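Local coordinates for protein ribose 5-phosphate isomerase (Trypanosoma cruzi, PDB 3M1P) that probably interconverts ribose 5-phosphate and ribulose 5-phosphate, as a type B ribose 5-phosphate isomerase that assembles from identical subunits, at residues S76-C90 against I101-R113. The protein carries 1 engineered substitution. Residues are numbered along the deposited sequence; the frame is centred on the assembly and turned at random. Where two conformers were deposited one is given.
Sequences SIAANKVPGVRAALC and IHNDANIVCVGER
Asn-106 spends both ends of its amide on the loop ahead of strand 87-89: ND2 donates one N-H to Gly-84 O (2.9 Å), which lies in the amide plane. Asn-106 OD1 accepts Arg-86 N at 2.7 Å in a nearly straight bond. A chi1 of 47° brings the amide back to that loop. Arg-86 O accepts two backbone donors, Asn-106 N and Ile-107 N. The Arg-86 side chain, bent at chi3, sends NE and NH2 side-on to one atom, Asp-104 O, from the same face of its carbonyl (NH2 at 2.9 Å), while Asn-106 ND2 lies over one face of the guanidinium, offset toward its rim. Asp-104 OD2 adds a salt bridge to Arg-86 NH2 at 3.3 Å, and Asp-104 OD1 makes another to Arg-100. Parallel pairing continues through Ala-88 N to Ile-107 O, Cys-109 N to Ala-88 O and Cys-90 N to Cys-109 O, then a water bridges Cys-90 O and Gly-111 N. Strands 87-89 and 107-111 belong to a beta-alpha-beta unit linked by helix 93-101, as in a Rossmann-like sheet. Ala-79 and Val-85 cover Ile-107 on one face; on the other, Val-108 meets helix 117-129, and strand 64-69 flanks 107-111 opposite 87-89.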
ATOM      1  N   SER A  76       6.010 -16.369  -1.207  0.50 12.85           N
ATOM      2  CA  SER A  76       6.542 -16.025  -2.530  0.50 12.15           C
ATOM      3  C   SER A  76       7.988 -16.505  -2.719  0.50 12.68           C
ATOM      4  O   SER A  76       8.394 -16.844  -3.835  0.50 12.66           O
ATOM      5  CB  SER A  76       6.426 -14.519  -2.793  0.50 12.17           C
ATOM      6  OG  SER A  76       7.358 -13.781  -2.026  0.50  9.21           O
ATOM      7  N   ILE A  77       8.763 -16.527  -1.640  1.00 12.80           N
ATOM      8  CA  ILE A  77      10.108 -17.104  -1.706  1.00 13.33           C
ATOM      9  C   ILE A  77      10.052 -18.630  -1.906  1.00 13.66           C
ATOM     10  O   ILE A  77      10.658 -19.150  -2.843  1.00 14.01           O
ATOM     11  CB  ILE A  77      10.967 -16.735  -0.487  1.00 12.88           C
ATOM     12  CG1 ILE A  77      11.106 -15.210  -0.404  1.00 11.31           C
ATOM     13  CG2 ILE A  77      12.341 -17.402  -0.580  1.00 12.99           C
ATOM     14  CD1 ILE A  77      11.620 -14.723   0.908  1.00 10.36           C
ATOM     15  N   ALA A  78       9.301 -19.324  -1.052  1.00 13.97           N
ATOM     16  CA  ALA A  78       9.179 -20.781  -1.140  1.00 14.43           C
ATOM     17  C   ALA A  78       8.633 -21.249  -2.490  1.00 14.93           C
ATOM     18  O   ALA A  78       9.244 -22.106  -3.135  1.00 15.79           O
ATOM     19  CB  ALA A  78       8.336 -21.337   0.019  1.00 14.18           C
ATOM     20  N   ALA A  79       7.512 -20.670  -2.927  1.00 14.75           N
ATOM     21  CA  ALA A  79       6.861 -21.084  -4.168  1.00 14.87           C
ATOM     22  C   ALA A  79       7.721 -20.893  -5.435  1.00 15.27           C
ATOM     23  O   ALA A  79       7.679 -21.726  -6.369  1.00 15.85           O
ATOM     24  CB  ALA A  79       5.500 -20.401  -4.315  1.00 14.28           C
ATOM     25  N   ASN A  80       8.497 -19.813  -5.469  1.00 14.76           N
ATOM     26  CA  ASN A  80       9.394 -19.553  -6.589  1.00 14.87           C
ATOM     27  C   ASN A  80      10.605 -20.484  -6.678  1.00 15.14           C
ATOM     28  O   ASN A  80      11.260 -20.540  -7.713  1.00 14.67           O
ATOM     29  CB  ASN A  80       9.843 -18.091  -6.601  1.00 14.66           C
ATOM     30  CG  ASN A  80       8.800 -17.185  -7.195  1.00 13.96           C
ATOM     31  OD1 ASN A  80       8.247 -17.483  -8.254  1.00 13.45           O
ATOM     32  ND2 ASN A  80       8.520 -16.073  -6.522  1.00 10.35           N
ATOM     33  N   LYS A  81      10.891 -21.210  -5.597  1.00 15.57           N
ATOM     34  CA  LYS A  81      11.940 -22.237  -5.608  1.00 16.30           C
ATOM     35  C   LYS A  81      11.546 -23.473  -6.414  1.00 16.72           C
ATOM     36  O   LYS A  81      12.395 -24.340  -6.683  1.00 16.96           O
ATOM     37  CB  LYS A  81      12.321 -22.665  -4.182  1.00 15.80           C
ATOM     38  CG  LYS A  81      12.895 -21.556  -3.302  1.00 16.54           C
ATOM     39  CD  LYS A  81      14.013 -20.816  -4.013  1.00 14.99           C
ATOM     40  CE  LYS A  81      14.596 -19.731  -3.147  1.00 13.45           C
ATOM     41  NZ  LYS A  81      15.855 -19.170  -3.768  1.00 12.27           N
ATOM     42  N   VAL A  82      10.265 -23.564  -6.774  1.00 16.98           N
ATOM     43  CA  VAL A  82       9.767 -24.672  -7.608  1.00 17.09           C
ATOM     44  C   VAL A  82       9.855 -24.260  -9.082  1.00 17.45           C
ATOM     45  O   VAL A  82       9.322 -23.218  -9.471  1.00 17.76           O
ATOM     46  CB  VAL A  82       8.341 -25.137  -7.194  1.00 16.86           C
ATOM     47  CG1 VAL A  82       7.846 -26.244  -8.104  1.00 16.77           C
ATOM     48  CG2 VAL A  82       8.336 -25.616  -5.741  1.00 15.46           C
ATOM     49  N   PRO A  83      10.585 -25.044  -9.903  1.00 17.66           N
ATOM     50  CA  PRO A  83      10.743 -24.648 -11.302  1.00 17.51           C
ATOM     51  C   PRO A  83       9.407 -24.637 -12.038  1.00 17.02           C
ATOM     52  O   PRO A  83       8.584 -25.516 -11.821  1.00 16.76           O
ATOM     53  CB  PRO A  83      11.681 -25.722 -11.877  1.00 17.82           C
ATOM     54  CG  PRO A  83      12.357 -26.325 -10.686  1.00 18.41           C
ATOM     55  CD  PRO A  83      11.313 -26.287  -9.603  1.00 18.10           C
ATOM     56  N   GLY A  84       9.198 -23.637 -12.888  1.00 16.94           N
ATOM     57  CA  GLY A  84       7.937 -23.491 -13.605  1.00 16.84           C
ATOM     58  C   GLY A  84       6.993 -22.540 -12.896  1.00 16.63           C
ATOM     59  O   GLY A  84       6.004 -22.098 -13.463  1.00 17.17           O
ATOM     60  N   VAL A  85       7.302 -22.212 -11.648  1.00 16.35           N
ATOM     61  CA  VAL A  85       6.441 -21.337 -10.867  1.00 15.78           C
ATOM     62  C   VAL A  85       6.899 -19.883 -11.009  1.00 15.25           C
ATOM     63  O   VAL A  85       8.107 -19.583 -10.989  1.00 14.99           O
ATOM     64  CB  VAL A  85       6.373 -21.783  -9.390  1.00 15.56           C
ATOM     65  CG1 VAL A  85       5.736 -20.715  -8.511  1.00 16.03           C
ATOM     66  CG2 VAL A  85       5.606 -23.084  -9.274  1.00 15.44           C
ATOM     67  N   ARG A  86       5.923 -18.997 -11.191  1.00 13.98           N
ATOM     68  CA  ARG A  86       6.145 -17.557 -11.149  1.00 13.20           C
ATOM     69  C   ARG A  86       5.146 -16.997 -10.147  1.00 12.39           C
ATOM     70  O   ARG A  86       3.989 -16.744 -10.479  1.00 11.91           O
ATOM     71  CB  ARG A  86       5.983 -16.932 -12.535  1.00 13.37           C
ATOM     72  CG  ARG A  86       7.034 -17.418 -13.545  1.00 14.51           C
ATOM     73  CD  ARG A  86       6.877 -16.735 -14.885  1.00 16.86           C
ATOM     74  NE  ARG A  86       5.605 -17.107 -15.493  1.00 18.83           N
ATOM     75  CZ  ARG A  86       5.361 -18.285 -16.060  1.00 19.19           C
ATOM     76  NH1 ARG A  86       6.314 -19.216 -16.114  1.00 16.43           N
ATOM     77  NH2 ARG A  86       4.158 -18.533 -16.572  1.00 17.22           N
ATOM     78  N   ALA A  87       5.611 -16.847  -8.912  1.00 11.69           N
ATOM     79  CA  ALA A  87       4.778 -16.482  -7.781  1.00 11.58           C
ATOM     80  C   ALA A  87       4.986 -15.018  -7.439  1.00 11.58           C
ATOM     81  O   ALA A  87       6.112 -14.591  -7.126  1.00 11.49           O
ATOM     82  CB  ALA A  87       5.106 -17.351  -6.579  1.00 11.78           C
ATOM     83  N   ALA A  88       3.891 -14.268  -7.506  1.00 10.92           N
ATOM     84  CA  ALA A  88       3.905 -12.821  -7.342  1.00 11.15           C
ATOM     85  C   ALA A  88       3.274 -12.409  -6.019  1.00 11.11           C
ATOM     86  O   ALA A  88       2.069 -12.649  -5.792  1.00 11.22           O
ATOM     87  CB  ALA A  88       3.178 -12.161  -8.502  1.00 10.03           C
ATOM     88  N   LEU A  89       4.078 -11.799  -5.151  1.00 10.78           N
ATOM     89  CA  LEU A  89       3.533 -11.157  -3.961  1.00 10.67           C
ATOM     90  C   LEU A  89       2.885  -9.819  -4.344  1.00 11.29           C
ATOM     91  O   LEU A  89       3.555  -8.889  -4.794  1.00 11.01           O
ATOM     92  CB  LEU A  89       4.592 -10.976  -2.877  1.00 11.03           C
ATOM     93  CG  LEU A  89       4.170 -10.215  -1.602  1.00 10.38           C
ATOM     94  CD1 LEU A  89       2.972 -10.859  -0.890  1.00  9.81           C
ATOM     95  CD2 LEU A  89       5.359 -10.114  -0.677  1.00 10.63           C
ATOM     96  N   CYS A  90       1.565  -9.764  -4.194  1.00 11.42           N
ATOM     97  CA  CYS A  90       0.789  -8.579  -4.546  1.00 11.58           C
ATOM     98  C   CYS A  90       0.150  -7.933  -3.320  1.00 10.95           C
ATOM     99  O   CYS A  90      -0.250  -8.632  -2.372  1.00 10.78           O
ATOM    100  CB  CYS A  90      -0.295  -8.942  -5.558  1.00 11.05           C
ATOM    101  SG  CYS A  90       0.370  -9.665  -7.049  1.00 12.76           S
ATOM    102  N   ILE A 101       0.085  -9.418 -16.595  1.00 14.85           N
ATOM    103  CA  ILE A 101       0.382  -8.770 -17.881  1.00 15.18           C
ATOM    104  C   ILE A 101       1.857  -8.896 -18.293  1.00 15.65           C
ATOM    105  O   ILE A 101       2.157  -9.234 -19.451  1.00 16.34           O
ATOM    106  CB  ILE A 101      -0.050  -7.264 -17.895  1.00 15.53           C
ATOM    107  CG1 ILE A 101      -1.555  -7.117 -17.615  1.00 16.05           C
ATOM    108  CG2 ILE A 101       0.292  -6.607 -19.220  1.00 15.41           C
ATOM    109  CD1 ILE A 101      -2.051  -5.661 -17.408  1.00 15.41           C
ATOM    110  N   HIS A 102       2.762  -8.652 -17.350  0.50 15.35           N
ATOM    111  CA  HIS A 102       4.197  -8.631 -17.640  0.50 15.20           C
ATOM    112  C   HIS A 102       4.897  -9.950 -17.313  0.50 14.70           C
ATOM    113  O   HIS A 102       5.828 -10.343 -18.010  0.50 14.64           O
ATOM    114  CB  HIS A 102       4.882  -7.469 -16.894  0.50 15.27           C
ATOM    115  CG  HIS A 102       4.743  -6.138 -17.570  0.50 15.94           C
ATOM    116  ND1 HIS A 102       3.535  -5.653 -18.030  0.50 17.26           N
ATOM    117  CD2 HIS A 102       5.658  -5.175 -17.842  0.50 16.31           C
ATOM    118  CE1 HIS A 102       3.716  -4.462 -18.577  0.50 16.89           C
ATOM    119  NE2 HIS A 102       4.996  -4.149 -18.473  0.50 17.42           N
ATOM    120  N   ASN A 103       4.463 -10.620 -16.249  1.00 14.24           N
ATOM    121  CA  ASN A 103       5.189 -11.783 -15.731  1.00 13.98           C
ATOM    122  C   ASN A 103       4.502 -13.119 -15.949  1.00 14.18           C
ATOM    123  O   ASN A 103       5.059 -14.159 -15.584  1.00 13.24           O
ATOM    124  CB  ASN A 103       5.497 -11.595 -14.247  1.00 13.54           C
ATOM    125  CG  ASN A 103       6.125 -10.234 -13.956  1.00 13.64           C
ATOM    126  OD1 ASN A 103       7.270  -9.975 -14.328  1.00 16.63           O
ATOM    127  ND2 ASN A 103       5.371  -9.362 -13.333  1.00  8.98           N
ATOM    128  N   ASP A 104       3.300 -13.076 -16.538  1.00 14.42           N
ATOM    129  CA  ASP A 104       2.463 -14.266 -16.682  1.00 15.23           C
ATOM    130  C   ASP A 104       2.523 -15.097 -15.390  1.00 15.14           C
ATOM    131  O   ASP A 104       2.718 -16.324 -15.426  1.00 15.50           O
ATOM    132  CB  ASP A 104       2.933 -15.084 -17.893  1.00 15.66           C
ATOM    133  CG  ASP A 104       1.970 -16.203 -18.266  1.00 16.37           C
ATOM    134  OD1 ASP A 104       0.790 -16.141 -17.867  1.00 15.33           O
ATOM    135  OD2 ASP A 104       2.419 -17.149 -18.961  1.00 17.43           O
ATOM    136  N   ALA A 105       2.378 -14.416 -14.254  1.00 14.19           N
ATOM    137  CA  ALA A 105       2.467 -15.065 -12.953  1.00 14.39           C
ATOM    138  C   ALA A 105       1.432 -16.169 -12.860  1.00 14.26           C
ATOM    139  O   ALA A 105       0.308 -15.998 -13.319  1.00 15.12           O
ATOM    140  CB  ALA A 105       2.267 -14.043 -11.818  1.00 13.92           C
ATOM    141  N   ASN A 106       1.802 -17.299 -12.272  1.00 13.82           N
ATOM    142  CA  ASN A 106       0.855 -18.394 -12.100  1.00 13.47           C
ATOM    143  C   ASN A 106       0.479 -18.623 -10.642  1.00 12.65           C
ATOM    144  O   ASN A 106      -0.429 -19.384 -10.356  1.00 12.27           O
ATOM    145  CB  ASN A 106       1.347 -19.705 -12.767  1.00 13.72           C
ATOM    146  CG  ASN A 106       2.808 -20.033 -12.435  1.00 13.53           C
ATOM    147  OD1 ASN A 106       3.300 -19.703 -11.355  1.00 13.09           O
ATOM    148  ND2 ASN A 106       3.500 -20.694 -13.373  1.00 13.62           N
ATOM    149  N   ILE A 107       1.170 -17.957  -9.724  1.00 12.22           N
ATOM    150  CA  ILE A 107       0.754 -17.970  -8.318  1.00 11.83           C
ATOM    151  C   ILE A 107       0.677 -16.546  -7.746  1.00 12.09           C
ATOM    152  O   ILE A 107       1.616 -15.772  -7.879  1.00 12.19           O
ATOM    153  CB  ILE A 107       1.675 -18.870  -7.427  1.00 11.89           C
ATOM    154  CG1 ILE A 107       1.604 -20.345  -7.873  1.00 11.95           C
ATOM    155  CG2 ILE A 107       1.306 -18.701  -5.929  1.00 10.48           C
ATOM    156  CD1 ILE A 107       2.428 -21.325  -7.056  1.00 11.66           C
ATOM    157  N   VAL A 108      -0.451 -16.203  -7.121  1.00 12.15           N
ATOM    158  CA  VAL A 108      -0.585 -14.934  -6.426  1.00 11.28           C
ATOM    159  C   VAL A 108      -0.367 -15.166  -4.937  1.00 12.02           C
ATOM    160  O   VAL A 108      -0.909 -16.121  -4.371  1.00 12.77           O
ATOM    161  CB  VAL A 108      -1.940 -14.199  -6.730  1.00 12.06           C
ATOM    162  CG1 VAL A 108      -3.189 -14.998  -6.278  1.00  9.56           C
ATOM    163  CG2 VAL A 108      -1.949 -12.777  -6.138  1.00 10.64           C
ATOM    164  N   CYS A 109       0.455 -14.318  -4.320  1.00 11.32           N
ATOM    165  CA  CYS A 109       0.690 -14.372  -2.879  1.00 11.58           C
ATOM    166  C   CYS A 109       0.186 -13.100  -2.229  1.00 11.19           C
ATOM    167  O   CYS A 109       0.353 -12.016  -2.778  1.00 11.35           O
ATOM    168  CB  CYS A 109       2.177 -14.585  -2.562  1.00 11.32           C
ATOM    169  SG  CYS A 109       2.879 -16.091  -3.358  1.00 12.13           S
ATOM    170  N   VAL A 110      -0.427 -13.247  -1.056  1.00 11.77           N
ATOM    171  CA  VAL A 110      -0.939 -12.119  -0.282  1.00 12.17           C
ATOM    172  C   VAL A 110      -0.652 -12.301   1.203  1.00 13.00           C
ATOM    173  O   VAL A 110      -0.444 -13.424   1.682  1.00 12.82           O
ATOM    174  CB  VAL A 110      -2.474 -11.917  -0.480  1.00 12.64           C
ATOM    175  CG1 VAL A 110      -2.807 -11.584  -1.928  1.00 10.44           C
ATOM    176  CG2 VAL A 110      -3.251 -13.147  -0.025  1.00 11.81           C
ATOM    177  N   GLY A 111      -0.631 -11.184   1.921  1.00 13.19           N
ATOM    178  CA  GLY A 111      -0.468 -11.192   3.368  1.00 13.77           C
ATOM    179  C   GLY A 111      -1.753 -10.813   4.088  1.00 13.98           C
ATOM    180  O   GLY A 111      -2.280  -9.713   3.887  1.00 13.49           O
ATOM    181  N   GLU A 112      -2.246 -11.739   4.912  1.00 14.40           N
ATOM    182  CA  GLU A 112      -3.427 -11.545   5.779  1.00 15.03           C
ATOM    183  C   GLU A 112      -3.214 -10.468   6.854  1.00 15.14           C
ATOM    184  O   GLU A 112      -4.172  -9.769   7.246  1.00 14.91           O
ATOM    185  CB  GLU A 112      -3.796 -12.886   6.442  1.00 15.92           C
ATOM    186  CG  GLU A 112      -5.141 -12.914   7.201  1.00 17.96           C
ATOM    187  CD  GLU A 112      -5.011 -12.502   8.666  1.00 21.31           C
ATOM    188  OE1 GLU A 112      -3.878 -12.527   9.196  1.00 23.40           O
ATOM    189  OE2 GLU A 112      -6.038 -12.152   9.293  1.00 23.17           O
ATOM    190  N   ARG A 113      -1.969 -10.339   7.321  0.50 14.97           N
ATOM    191  CA  ARG A 113      -1.618  -9.382   8.365  0.50 15.19           C
ATOM    192  C   ARG A 113      -1.311  -7.988   7.818  0.50 15.15           C
ATOM    193  O   ARG A 113      -1.250  -7.020   8.588  0.50 14.94           O
ATOM    194  CB  ARG A 113      -0.422  -9.890   9.186  0.50 15.51           C
ATOM    195  CG  ARG A 113      -0.659 -11.216   9.923  0.50 16.65           C
ATOM    196  CD  ARG A 113      -1.734 -11.070  10.984  0.50 17.89           C
ATOM    197  NE  ARG A 113      -2.069 -12.344  11.608  0.50 19.79           N
ATOM    198  CZ  ARG A 113      -2.864 -12.471  12.663  0.50 20.40           C
ATOM    199  NH1 ARG A 113      -3.412 -11.392  13.217  0.50 20.74           N
ATOM    200  NH2 ARG A 113      -3.107 -13.676  13.169  0.50 20.70           N
TER
HETATM  201  O   HOH W   1      -0.586  -8.717   0.166  1.00 11.69           O